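Translation initiation factor eIF2B subunit epsilon (Schizosaccharomyces pombe, PDB 5B04) serves as a subunit of eIF2B, the complex that catalyses exchange of GDP for GTP on the gamma subunit of initiation factor eIF2. Local coordinates at residues Q19-S24 against S121-V126; S132-N137 against K267-A272; N152-M157 against K245-G250; S174-I179 against L212-D217. All coordinates share one frame; numbering follows the deposited sequence.

Interaction 1. Residues Q19-S24 against S121-V126; sequences QAIVLS and SDFILV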
loop_
_atom_site.group_PDB
_atom_site.type_symbol
_atom_site.label_atom_id
_atom_site.label_comp_id
_atom_site.label_asym_id
_atom_site.label_seq_id
_atom_site.Cartn_x
_atom_site.Cartn_y
_atom_site.Cartn_z
ATOM N N GLN I 19 11.270 26.558 -53.170
ATOM C CA GLN I 19 10.062 26.929 -53.884
ATOM C C GLN I 19 9.371 25.713 -54.462
ATOM O O GLN I 19 9.998 24.689 -54.660
ATOM C CB GLN I 19 10.394 27.894 -54.997
ATOM C CG GLN I 19 11.545 27.449 -55.868
ATOM C CD GLN I 19 12.208 28.580 -56.617
ATOM O OE1 GLN I 19 13.052 28.349 -57.464
ATOM N NE2 GLN I 19 11.839 29.802 -56.300
ATOM N N ALA I 20 8.074 25.816 -54.729
ATOM C CA ALA I 20 7.329 24.630 -55.111
ATOM C C ALA I 20 6.496 24.899 -56.349
ATOM O O ALA I 20 5.964 25.994 -56.528
ATOM C CB ALA I 20 6.448 24.162 -53.966
ATOM N N ILE I 21 6.396 23.890 -57.205
ATOM C CA ILE I 21 5.629 24.005 -58.434
ATOM C C ILE I 21 4.433 23.065 -58.407
ATOM O O ILE I 21 4.584 21.848 -58.517
ATOM C CB ILE I 21 6.494 23.698 -59.665
ATOM C CG1 ILE I 21 7.693 24.648 -59.714
ATOM C CG2 ILE I 21 5.668 23.807 -60.937
ATOM C CD1 ILE I 21 7.310 26.113 -59.700
ATOM N N VAL I 22 3.245 23.638 -58.255
ATOM C CA VAL I 22 2.021 22.851 -58.213
ATOM C C VAL I 22 1.321 22.853 -59.564
ATOM O O VAL I 22 0.853 23.892 -60.031
ATOM C CB VAL I 22 1.044 23.379 -57.147
ATOM C CG1 VAL I 22 -0.193 22.498 -57.086
ATOM C CG2 VAL I 22 1.725 23.446 -55.792
ATOM N N LEU I 23 1.258 21.687 -60.194
ATOM C CA LEU I 23 0.524 21.552 -61.443
ATOM C C LEU I 23 -0.931 21.204 -61.182
ATOM O O LEU I 23 -1.332 20.046 -61.295
ATOM C CB LEU I 23 1.156 20.491 -62.343
ATOM C CG LEU I 23 2.150 21.001 -63.385
ATOM C CD1 LEU I 23 3.493 21.321 -62.750
ATOM C CD2 LEU I 23 2.298 19.989 -64.506
ATOM N N SER I 24 -1.720 22.213 -60.830
ATOM C CA SER I 24 -3.159 22.042 -60.720
ATOM C C SER I 24 -3.727 21.754 -62.103
ATOM O O SER I 24 -3.007 21.831 -63.099
ATOM C CB SER I 24 -3.813 23.287 -60.117
ATOM O OG SER I 24 -5.213 23.113 -59.982
ATOM N N SER I 121 17.423 27.771 -56.763
ATOM C CA SER I 121 17.576 26.588 -55.932
ATOM C C SER I 121 17.070 25.228 -56.307
ATOM O O SER I 121 17.190 24.826 -57.436
ATOM C CB SER I 121 17.056 27.046 -54.588
ATOM O OG SER I 121 15.646 27.134 -54.649
ATOM N N ASP I 122 16.478 24.530 -55.351
ATOM C CA ASP I 122 15.852 23.257 -55.624
ATOM C C ASP I 122 14.400 23.525 -55.359
ATOM O O ASP I 122 14.063 24.297 -54.491
ATOM C CB ASP I 122 16.217 22.148 -54.671
ATOM C CG ASP I 122 17.663 22.089 -54.407
ATOM O OD1 ASP I 122 18.181 23.041 -53.817
ATOM O OD2 ASP I 122 18.285 21.100 -54.788
ATOM N N PHE I 123 13.543 22.884 -56.129
ATOM C CA PHE I 123 12.112 23.064 -55.991
ATOM C C PHE I 123 11.348 21.753 -55.899
ATOM O O PHE I 123 11.801 20.718 -56.387
ATOM C CB PHE I 123 11.649 23.874 -57.205
ATOM C CG PHE I 123 11.807 23.155 -58.516
ATOM C CD1 PHE I 123 13.029 23.128 -59.169
ATOM C CD2 PHE I 123 10.727 22.519 -59.103
ATOM C CE1 PHE I 123 13.171 22.473 -60.379
ATOM C CE2 PHE I 123 10.862 21.862 -60.310
ATOM C CZ PHE I 123 12.085 21.839 -60.950
ATOM N N ILE I 124 10.188 21.810 -55.255
ATOM C CA ILE I 124 9.328 20.649 -55.110
ATOM C C ILE I 124 8.288 20.623 -56.222
ATOM O O ILE I 124 7.463 21.529 -56.335
ATOM C CB ILE I 124 8.625 20.642 -53.743
ATOM C CG1 ILE I 124 9.663 20.591 -52.620
ATOM C CG2 ILE I 124 7.665 19.470 -53.645
ATOM C CD1 ILE I 124 9.125 21.004 -51.270
ATOM N N LEU I 125 8.336 19.582 -57.047
ATOM C CA LEU I 125 7.426 19.464 -58.180
ATOM C C LEU I 125 6.293 18.486 -57.887
ATOM O O LEU I 125 6.530 17.320 -57.571
ATOM C CB LEU I 125 8.189 19.029 -59.431
ATOM C CG LEU I 125 7.349 18.812 -60.689
ATOM C CD1 LEU I 125 6.581 20.074 -61.043
ATOM C CD2 LEU I 125 8.234 18.383 -61.844
ATOM N N VAL I 126 5.062 18.974 -58.001
ATOM C CA VAL I 126 3.882 18.174 -57.695
ATOM C C VAL I 126 2.804 18.330 -58.766
ATOM O O VAL I 126 2.424 19.446 -59.120
ATOM C CB VAL I 126 3.291 18.560 -56.322
ATOM C CG1 VAL I 126 1.848 18.097 -56.206
ATOM C CG2 VAL I 126 4.142 17.990 -55.197
#
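Ile21 and Leu125 meet in the tightly packed part of two neighbouring parallel strands, 19-23 and 123-126. Here the backbone alternates regularly: Ile21 N gives its hydrogen to Ile124 O, and Ile21 O takes one from Val126 N at 3.0 Å. Leu23 N closes the series on Val126 O, an almost straight bond of 2.7 Å (176° at the hydrogen). On the face that carries Ile21 and Leu125, the Leu125 torsions (chi1 178° with chi2 57°) bring CD1 to 3.8 Å from Ile21 CG2 and 3.7 Å from Leu23 CD1. Ile21 CG1 approaches Phe123 CD2 obliquely. Helix 108-115 packs on this face, through Leu110 and Leu113, while Ala20 and Val22 on the other face meet helix 50-61. That layering, helices over both faces of the parallel part of a mixed sheet, is the Rossmann-like core of the nucleotidyltransferase (GT-A) fold.

Toward its start the pairing slackens. Ile124 N still bonds Gln19 O at 2.9 Å, though more bent, and Gln19 CG packs on Phe123 CB. Before that, Gln19 OE1 is hydrogen-bonded to Thr120 N rather than across the strands, and Asp122, partly exposed, is turned away. Backbone bonds thus set the alignment, whereas side-chain cohesion is almost wholly apolar.

Interaction 2. Residues S132-N137 against K267-A272; sequences SNVPLN and KENYAA
Ser132 OG hands its proton to Tyr270 O, 2.7 Å away and in the carbonyl plane, the one hydrogen bond that joins 132-137 to 267-272. Beside it, Val134 CG2 is wedged against the second segment, 3.5 Å from Asn269 CB and 4.3 Å from Ala271 CB. Asn133 OD1 lies 3.3 Å from Asn269 CB, the two amide planes turned 67° apart, and Pro135 CD rests against Asn269 ND2 at 3.6 Å.

What positions these groups lies one step further out. Ser132 OG, trans to the main-chain nitrogen (chi1 -175°), also accepts from Val134 N at 3.0 Å. This ST turn holds the hydroxyl, and the segment leads on to helix 137-147. Asn133 ND2 is bonded to Tyr293 O, and Tyr270 OH to Asp286, so the contact, beside the two-stranded pairing of 130-132 with 271-273, is tied to helix 277-288 and the loop after it. Beyond that comes the assembly: Asp340 of the beta subunit accepts from Asn269 N, and Phe345 of that subunit meets the Tyr270 ring.

The serine oxygen therefore works as donor and acceptor at once, satisfying the carbonyl of the buried residue Tyr270 while holding its own turn closed.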
loop_
_atom_site.group_PDB
_atom_site.type_symbol
_atom_site.label_atom_id
_atom_site.label_comp_id
_atom_site.label_asym_id
_atom_site.label_seq_id
_atom_site.Cartn_x
_atom_site.Cartn_y
_atom_site.Cartn_z
ATOM N N SER I 132 -0.555 15.037 -47.261
ATOM C CA SER I 132 0.587 14.471 -46.558
ATOM C C SER I 132 0.982 15.250 -45.312
ATOM O O SER I 132 0.953 16.479 -45.296
ATOM C CB SER I 132 1.788 14.381 -47.502
ATOM O OG SER I 132 2.878 13.734 -46.871
ATOM N N ASN I 133 1.350 14.511 -44.272
ATOM C CA ASN I 133 1.919 15.097 -43.069
ATOM C C ASN I 133 3.416 14.816 -43.002
ATOM O O ASN I 133 4.049 15.009 -41.966
ATOM C CB ASN I 133 1.219 14.563 -41.818
ATOM C CG ASN I 133 1.122 13.050 -41.805
ATOM O OD1 ASN I 133 1.647 12.373 -42.689
ATOM N ND2 ASN I 133 0.450 12.510 -40.795
ATOM N N VAL I 134 3.969 14.351 -44.121
ATOM C CA VAL I 134 5.399 14.085 -44.227
ATOM C C VAL I 134 6.198 15.381 -44.272
ATOM O O VAL I 134 6.031 16.186 -45.189
ATOM C CB VAL I 134 5.737 13.255 -45.486
ATOM C CG1 VAL I 134 7.240 13.237 -45.729
ATOM C CG2 VAL I 134 5.194 11.843 -45.363
ATOM N N PRO I 135 7.068 15.590 -43.275
ATOM C CA PRO I 135 7.964 16.748 -43.290
ATOM C C PRO I 135 9.100 16.546 -44.288
ATOM O O PRO I 135 9.888 15.611 -44.146
ATOM C CB PRO I 135 8.484 16.807 -41.852
ATOM C CG PRO I 135 8.420 15.395 -41.378
ATOM C CD PRO I 135 7.234 14.772 -42.061
ATOM N N LEU I 136 9.174 17.410 -45.294
ATOM C CA LEU I 136 10.188 17.276 -46.335
ATOM C C LEU I 136 11.505 17.918 -45.931
ATOM O O LEU I 136 12.488 17.840 -46.666
ATOM C CB LEU I 136 9.701 17.893 -47.645
ATOM C CG LEU I 136 8.694 17.081 -48.456
ATOM C CD1 LEU I 136 8.459 17.745 -49.800
ATOM C CD2 LEU I 136 9.185 15.654 -48.635
ATOM N N ASN I 137 11.514 18.550 -44.763
ATOM C CA ASN I 137 12.676 19.288 -44.291
ATOM C C ASN I 137 13.943 18.434 -44.267
ATOM O O ASN I 137 14.979 18.842 -44.787
ATOM C CB ASN I 137 12.399 19.863 -42.901
ATOM C CG ASN I 137 13.380 20.949 -42.514
ATOM O OD1 ASN I 137 14.510 20.668 -42.127
ATOM N ND2 ASN I 137 12.952 22.202 -42.624
ATOM N N LYS I 267 9.184 5.944 -44.054
ATOM C CA LYS I 267 8.689 4.810 -43.329
ATOM C C LYS I 267 7.632 5.192 -42.321
ATOM O O LYS I 267 7.257 4.395 -41.491
ATOM C CB LYS I 267 9.843 4.123 -42.640
ATOM C CG LYS I 267 10.518 3.085 -43.509
ATOM C CD LYS I 267 12.025 3.132 -43.417
ATOM C CE LYS I 267 12.633 2.110 -44.351
ATOM N NZ LYS I 267 12.626 0.765 -43.732
ATOM N N GLU I 268 7.248 6.448 -42.306
ATOM C CA GLU I 268 6.340 6.903 -41.296
ATOM C C GLU I 268 5.410 7.811 -41.997
ATOM O O GLU I 268 5.497 7.956 -43.174
ATOM C CB GLU I 268 7.084 7.468 -40.116
ATOM C CG GLU I 268 8.513 7.021 -39.966
ATOM C CD GLU I 268 9.392 8.162 -39.554
ATOM O OE1 GLU I 268 9.170 8.684 -38.443
ATOM O OE2 GLU I 268 10.283 8.543 -40.347
ATOM N N ASN I 269 4.502 8.418 -41.272
ATOM C CA ASN I 269 3.559 9.330 -41.863
ATOM C C ASN I 269 2.594 8.814 -42.878
ATOM O O ASN I 269 2.086 7.714 -42.743
ATOM C CB ASN I 269 4.342 10.586 -42.170
ATOM C CG ASN I 269 5.098 11.099 -40.985
ATOM O OD1 ASN I 269 4.544 11.267 -39.920
ATOM N ND2 ASN I 269 6.363 11.379 -41.175
ATOM N N TYR I 270 2.375 9.612 -43.909
ATOM C CA TYR I 270 1.330 9.380 -44.876
ATOM C C TYR I 270 1.687 10.176 -46.075
ATOM O O TYR I 270 2.160 11.277 -45.950
ATOM C CB TYR I 270 -0.085 9.692 -44.455
ATOM C CG TYR I 270 -1.138 9.315 -45.437
ATOM C CD1 TYR I 270 -1.456 8.020 -45.653
ATOM C CD2 TYR I 270 -1.839 10.267 -46.115
ATOM C CE1 TYR I 270 -2.428 7.679 -46.534
ATOM C CE2 TYR I 270 -2.812 9.925 -47.007
ATOM C CZ TYR I 270 -3.095 8.644 -47.202
ATOM O OH TYR I 270 -4.054 8.296 -48.077
ATOM N N ALA I 271 1.422 9.661 -47.260
ATOM C CA ALA I 271 1.455 10.576 -48.394
ATOM C C ALA I 271 0.666 9.969 -49.533
ATOM O O ALA I 271 0.743 8.788 -49.744
ATOM C CB ALA I 271 2.840 10.886 -48.875
ATOM N N ALA I 272 -0.061 10.782 -50.285
ATOM C CA ALA I 272 -0.850 10.319 -51.399
ATOM C C ALA I 272 -1.300 11.475 -52.228
ATOM O O ALA I 272 -1.313 12.580 -51.770
ATOM C CB ALA I 272 -2.038 9.548 -50.910
#

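Interaction 3. Residues N152-M157 against K245-G250; sequences NAIMTM and KDFVYG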
loop_
_atom_site.group_PDB
_atom_site.type_symbol
_atom_site.label_atom_id
_atom_site.label_comp_id
_atom_site.label_asym_id
_atom_site.label_seq_id
_atom_site.Cartn_x
_atom_site.Cartn_y
_atom_site.Cartn_z
ATOM N N ASN I 152 25.537 16.240 -60.388
ATOM C CA ASN I 152 24.822 15.416 -61.355
ATOM C C ASN I 152 23.672 14.648 -60.707
ATOM O O ASN I 152 22.942 13.921 -61.381
ATOM C CB ASN I 152 25.782 14.447 -62.047
ATOM C CG ASN I 152 26.775 15.158 -62.946
ATOM O OD1 ASN I 152 26.442 16.150 -63.595
ATOM N ND2 ASN I 152 28.003 14.654 -62.988
ATOM N N ALA I 153 23.521 14.811 -59.395
ATOM C CA ALA I 153 22.356 14.290 -58.692
ATOM C C ALA I 153 21.188 15.241 -58.913
ATOM O O ALA I 153 21.101 16.293 -58.279
ATOM C CB ALA I 153 22.648 14.122 -57.211
ATOM N N ILE I 154 20.291 14.867 -59.818
ATOM C CA ILE I 154 19.277 15.789 -60.313
ATOM C C ILE I 154 18.008 15.845 -59.463
ATOM O O ILE I 154 17.548 16.929 -59.104
ATOM C CB ILE I 154 18.889 15.434 -61.762
ATOM C CG1 ILE I 154 20.108 15.566 -62.671
ATOM C CG2 ILE I 154 17.773 16.334 -62.256
ATOM C CD1 ILE I 154 20.812 16.898 -62.538
ATOM N N MET I 155 17.442 14.688 -59.139
ATOM C CA MET I 155 16.152 14.664 -58.460
ATOM C C MET I 155 16.049 13.575 -57.391
ATOM O O MET I 155 16.551 12.464 -57.565
ATOM C CB MET I 155 15.032 14.502 -59.496
ATOM C CG MET I 155 13.653 14.213 -58.925
ATOM S SD MET I 155 12.376 14.144 -60.201
ATOM C CE MET I 155 12.529 12.453 -60.770
ATOM N N THR I 156 15.404 13.915 -56.278
ATOM C CA THR I 156 15.120 12.956 -55.218
ATOM C C THR I 156 13.636 12.603 -55.205
ATOM O O THR I 156 12.785 13.473 -55.016
ATOM C CB THR I 156 15.523 13.498 -53.834
ATOM O OG1 THR I 156 16.948 13.632 -53.766
ATOM C CG2 THR I 156 15.057 12.554 -52.736
ATOM N N MET I 157 13.331 11.326 -55.407
ATOM C CA MET I 157 11.946 10.870 -55.453
ATOM C C MET I 157 11.448 10.420 -54.083
ATOM O O MET I 157 11.919 9.422 -53.539
ATOM C CB MET I 157 11.795 9.729 -56.462
ATOM C CG MET I 157 12.086 10.129 -57.898
ATOM S SD MET I 157 11.838 8.776 -59.065
ATOM C CE MET I 157 13.180 7.682 -58.611
ATOM N N LYS I 245 8.103 8.214 -67.263
ATOM C CA LYS I 245 8.484 7.341 -68.370
ATOM C C LYS I 245 9.256 8.090 -69.458
ATOM O O LYS I 245 9.761 7.481 -70.402
ATOM C CB LYS I 245 7.248 6.661 -68.964
ATOM C CG LYS I 245 7.562 5.403 -69.769
ATOM C CD LYS I 245 6.744 4.203 -69.305
ATOM C CE LYS I 245 5.376 4.617 -68.787
ATOM N NZ LYS I 245 4.466 3.449 -68.628
ATOM N N ASP I 246 9.352 9.408 -69.326
ATOM C CA ASP I 246 10.180 10.189 -70.238
ATOM C C ASP I 246 11.459 10.649 -69.545
ATOM O O ASP I 246 12.561 10.375 -70.018
ATOM C CB ASP I 246 9.413 11.396 -70.787
ATOM C CG ASP I 246 8.258 10.996 -71.685
ATOM O OD1 ASP I 246 8.254 9.849 -72.179
ATOM O OD2 ASP I 246 7.356 11.832 -71.902
ATOM N N PHE I 247 11.309 11.340 -68.418
ATOM C CA PHE I 247 12.461 11.873 -67.696
ATOM C C PHE I 247 13.254 10.785 -66.976
ATOM O O PHE I 247 14.427 10.568 -67.278
ATOM C CB PHE I 247 12.020 12.938 -66.689
ATOM C CG PHE I 247 13.149 13.496 -65.869
ATOM C CD1 PHE I 247 14.054 14.383 -66.426
ATOM C CD2 PHE I 247 13.307 13.132 -64.542
ATOM C CE1 PHE I 247 15.095 14.897 -65.677
ATOM C CE2 PHE I 247 14.346 13.645 -63.787
ATOM C CZ PHE I 247 15.241 14.528 -64.355
ATOM N N VAL I 248 12.614 10.113 -66.022
ATOM C CA VAL I 248 13.278 9.084 -65.223
ATOM C C VAL I 248 13.836 7.965 -66.098
ATOM O O VAL I 248 14.977 7.536 -65.916
ATOM C CB VAL I 248 12.323 8.483 -64.169
ATOM C CG1 VAL I 248 12.903 7.205 -63.578
ATOM C CG2 VAL I 248 12.037 9.497 -63.074
ATOM N N TYR I 249 13.030 7.502 -67.050
ATOM C CA TYR I 249 13.475 6.494 -68.006
ATOM C C TYR I 249 14.726 6.967 -68.737
ATOM O O TYR I 249 15.699 6.226 -68.861
ATOM C CB TYR I 249 12.365 6.171 -69.009
ATOM C CG TYR I 249 12.818 5.327 -70.182
ATOM C CD1 TYR I 249 12.925 3.946 -70.069
ATOM C CD2 TYR I 249 13.134 5.912 -71.402
ATOM C CE1 TYR I 249 13.339 3.172 -71.138
ATOM C CE2 TYR I 249 13.548 5.146 -72.476
ATOM C CZ TYR I 249 13.648 3.779 -72.338
ATOM O OH TYR I 249 14.061 3.016 -73.407
ATOM N N GLY I 250 14.691 8.210 -69.206
ATOM C CA GLY I 250 15.805 8.791 -69.932
ATOM C C GLY I 250 17.062 8.933 -69.096
ATOM O O GLY I 250 18.172 8.744 -69.594
#
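Strand 153-157 runs past helix 245-250 at 119° between their directions, the axes 11.1 Å apart, a separation bridged entirely by side chains. Phe247 makes the larger part of the helix side of the contact; its ring leaves the helix opposite the backbone N (chi1 178°) and projects toward the strand. There its edge is met by two groups. Ile154 CG2 lies in the ring plane, 3.8 Å from CZ, while Met155 CE sits 3.7 Å from CE2. The Met155 chain, extended through chi1 and chi2, carries SD to 5.2 Å from the ring centroid in an oblique Met-aromatic contact, and the bend at chi3 (84°) sets CE at the ring edge. This is helix-on-sheet packing on one face of the mixed central sheet of the GT-A-like domain: strand 153-161 lies between strands 212-226 and 260-266 there, and helix 243-252 leads into the latter. Val248, one residue on, takes the other end of the contact. Its CG2 branch meets Met155 CE at 3.8 Å, the side chains crossing at about a right angle, and comes within 4.1 Å of Met157 SD. No hydrogen bond links the segments. Around this apolar patch, the Phe247 ring also meets that of Phe234, and Ile154 packs on Leu233 of helix 229-236.

Interaction 4. Residues S174-I179 against L212-D217; sequences SSVFVI and LEVRND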
loop_
_atom_site.group_PDB
_atom_site.type_symbol
_atom_site.label_atom_id
_atom_site.label_comp_id
_atom_site.label_asym_id
_atom_site.label_seq_id
_atom_site.Cartn_x
_atom_site.Cartn_y
_atom_site.Cartn_z
ATOM N N SER I 174 1.776 2.013 -58.233
ATOM C CA SER I 174 2.349 0.673 -58.320
ATOM C C SER I 174 3.529 0.644 -59.285
ATOM O O SER I 174 3.347 0.631 -60.502
ATOM C CB SER I 174 1.291 -0.341 -58.758
ATOM O OG SER I 174 1.826 -1.653 -58.795
ATOM N N SER I 175 4.738 0.632 -58.733
ATOM C CA SER I 175 5.950 0.631 -59.540
ATOM C C SER I 175 7.060 -0.170 -58.869
ATOM O O SER I 175 7.096 -0.292 -57.644
ATOM C CB SER I 175 6.424 2.064 -59.794
ATOM O OG SER I 175 5.387 2.861 -60.339
ATOM N N VAL I 176 7.963 -0.717 -59.677
ATOM C CA VAL I 176 9.111 -1.445 -59.149
ATOM C C VAL I 176 10.343 -0.550 -59.093
ATOM O O VAL I 176 10.780 -0.012 -60.111
ATOM C CB VAL I 176 9.438 -2.693 -59.990
ATOM C CG1 VAL I 176 10.718 -3.347 -59.491
ATOM C CG2 VAL I 176 8.285 -3.679 -59.947
ATOM N N PHE I 177 10.894 -0.393 -57.895
ATOM C CA PHE I 177 12.118 0.372 -57.706
ATOM C C PHE I 177 13.285 -0.556 -57.389
ATOM O O PHE I 177 13.131 -1.524 -56.645
ATOM C CB PHE I 177 11.952 1.399 -56.582
ATOM C CG PHE I 177 11.068 2.562 -56.939
ATOM C CD1 PHE I 177 9.690 2.428 -56.948
ATOM C CD2 PHE I 177 11.617 3.795 -57.246
ATOM C CE1 PHE I 177 8.877 3.500 -57.269
ATOM C CE2 PHE I 177 10.811 4.870 -57.567
ATOM C CZ PHE I 177 9.438 4.722 -57.579
ATOM N N VAL I 178 14.446 -0.263 -57.963
ATOM C CA VAL I 178 15.671 -0.966 -57.601
ATOM C C VAL I 178 16.672 0.050 -57.071
ATOM O O VAL I 178 17.204 0.865 -57.824
ATOM C CB VAL I 178 16.274 -1.732 -58.787
ATOM C CG1 VAL I 178 17.580 -2.395 -58.379
ATOM C CG2 VAL I 178 15.286 -2.765 -59.307
ATOM N N ILE I 179 16.918 -0.001 -55.768
ATOM C CA ILE I 179 17.660 1.055 -55.092
ATOM C C ILE I 179 18.946 0.550 -54.443
ATOM O O ILE I 179 18.983 -0.545 -53.882
ATOM C CB ILE I 179 16.787 1.724 -54.011
ATOM C CG1 ILE I 179 15.320 1.755 -54.449
ATOM C CG2 ILE I 179 17.288 3.121 -53.708
ATOM C CD1 ILE I 179 14.399 2.431 -53.459
ATOM N N LEU I 212 21.789 -4.098 -53.494
ATOM C CA LEU I 212 20.693 -3.640 -54.328
ATOM C C LEU I 212 19.386 -4.173 -53.811
ATOM O O LEU I 212 19.250 -5.362 -53.609
ATOM C CB LEU I 212 20.752 -3.898 -55.817
ATOM C CG LEU I 212 21.632 -2.977 -56.636
ATOM C CD1 LEU I 212 21.752 -3.507 -58.045
ATOM C CD2 LEU I 212 21.037 -1.593 -56.666
ATOM N N GLU I 213 18.407 -3.299 -53.643
ATOM C CA GLU I 213 17.100 -3.723 -53.192
ATOM C C GLU I 213 16.039 -3.505 -54.240
ATOM O O GLU I 213 15.790 -2.401 -54.644
ATOM C CB GLU I 213 16.726 -2.954 -51.936
ATOM C CG GLU I 213 15.607 -3.573 -51.128
ATOM C CD GLU I 213 15.468 -2.944 -49.767
ATOM O OE1 GLU I 213 14.819 -3.529 -48.892
ATOM O OE2 GLU I 213 16.017 -1.860 -49.567
ATOM N N VAL I 214 15.388 -4.580 -54.643
ATOM C CA VAL I 214 14.255 -4.543 -55.558
ATOM C C VAL I 214 12.967 -4.445 -54.752
ATOM O O VAL I 214 12.620 -5.363 -54.010
ATOM C CB VAL I 214 14.205 -5.786 -56.463
ATOM C CG1 VAL I 214 13.015 -5.706 -57.405
ATOM C CG2 VAL I 214 15.502 -5.923 -57.243
ATOM N N ARG I 215 12.259 -3.329 -54.897
ATOM C CA ARG I 215 11.125 -3.046 -54.029
ATOM C C ARG I 215 9.810 -2.861 -54.784
ATOM O O ARG I 215 9.644 -1.910 -55.548
ATOM C CB ARG I 215 11.415 -1.804 -53.186
ATOM C CG ARG I 215 12.717 -1.888 -52.408
ATOM C CD ARG I 215 12.805 -0.813 -51.339
ATOM N NE ARG I 215 11.814 -1.013 -50.288
ATOM C CZ ARG I 215 11.797 -0.343 -49.141
ATOM N NH1 ARG I 215 12.724 0.573 -48.891
ATOM N NH2 ARG I 215 10.856 -0.591 -48.239
ATOM N N ASN I 216 8.881 -3.784 -54.557
ATOM C CA ASN I 216 7.529 -3.673 -55.088
ATOM C C ASN I 216 6.570 -3.285 -53.966
ATOM O O ASN I 216 5.350 -3.367 -54.107
ATOM C CB ASN I 216 7.101 -4.989 -55.745
ATOM C CG ASN I 216 5.818 -4.856 -56.546
ATOM O OD1 ASN I 216 5.412 -3.753 -56.910
ATOM N ND2 ASN I 216 5.171 -5.983 -56.817
ATOM N N ASP I 217 7.140 -2.855 -52.845
ATOM C CA ASP I 217 6.354 -2.495 -51.671
ATOM C C ASP I 217 6.222 -0.984 -51.517
ATOM O O ASP I 217 5.693 -0.502 -50.517
ATOM C CB ASP I 217 6.986 -3.086 -50.409
ATOM C CG ASP I 217 8.381 -2.551 -50.150
ATOM O OD1 ASP I 217 9.202 -2.554 -51.089
ATOM O OD2 ASP I 217 8.654 -2.118 -49.010
#
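An antiparallel beta pairing within the mixed sheet of the nucleotidyltransferase-like domain joins strand 175-179 to the first part of the long strand 212-226, their directions 170° apart. Two hydrogen-bonded pairs flank one non-hydrogen-bonded pair. Phe177 and Arg215 exchange both backbone bonds, Arg215 N to Phe177 O at 2.7 Å and Phe177 N to Arg215 O at 3.1 Å; Ile179 and Glu213 do the same. Between them Val178 faces Val214 in the non-hydrogen-bonded pair, where Val178 CA approaches Glu213 O at 3.3 Å as a CA-H...O contact.

The valines make one face apolar. Val178 and Val214 lie side by side pointing the same way, with their CG2 methyls 3.8 Å apart. Val214 CG1 also meets Val176 CG1 at 3.9 Å, and Val178 CG1 packs on Leu212 CD2. On the other face, Phe177 packs on strands 153-161 and 260-266 and meets the Tyr189 ring edge-to-face, while Ile179 CD1 touches the aliphatic part of Arg215 at CD.

The sheet continues into another subunit: residues 212-215 pair antiparallel with a strand of the gamma subunit, whose Arg230 forms a salt bridge with Glu213. Bent at chi3 (67°), the Arg215 chain turns its guanidinium to Asp217 and grips it side-on, NE to OD1 at 3.1 Å and NH2 to OD2 at 2.8 Å, each oxygen using its syn lone pair. Glu161 is a further salt-bridge partner of Arg215 NH2, and Glu213 OE1 stands 4.1 Å above the guanidinium plane, offset toward its rim.

All four contacts belong to the N-terminal, nucleotidyltransferase-like part of the chain. Interactions 1, 3 and 4 share its mixed sheet, in which strand 212-226 pairs with strands 123-127, 153-161 and 175-179. Interaction 1 closes first along the chain; the loop of interaction 2 then encloses that of interaction 3, which in turn encloses interaction 4. Centres of interactions 1 and 4 lie about 25 Å apart, yet neighbours are linked by packing: Ile124 CD1 meets Leu136 CD1 between interactions 1 and 2, and Met157 CE meets Phe177 CE2 between 3 and 4. Interactions 1 and 3 thus touch contacts that other eIF2B subunits reach: beta, with gamma and delta at Lys267, at interaction 2, and gamma at interaction 4.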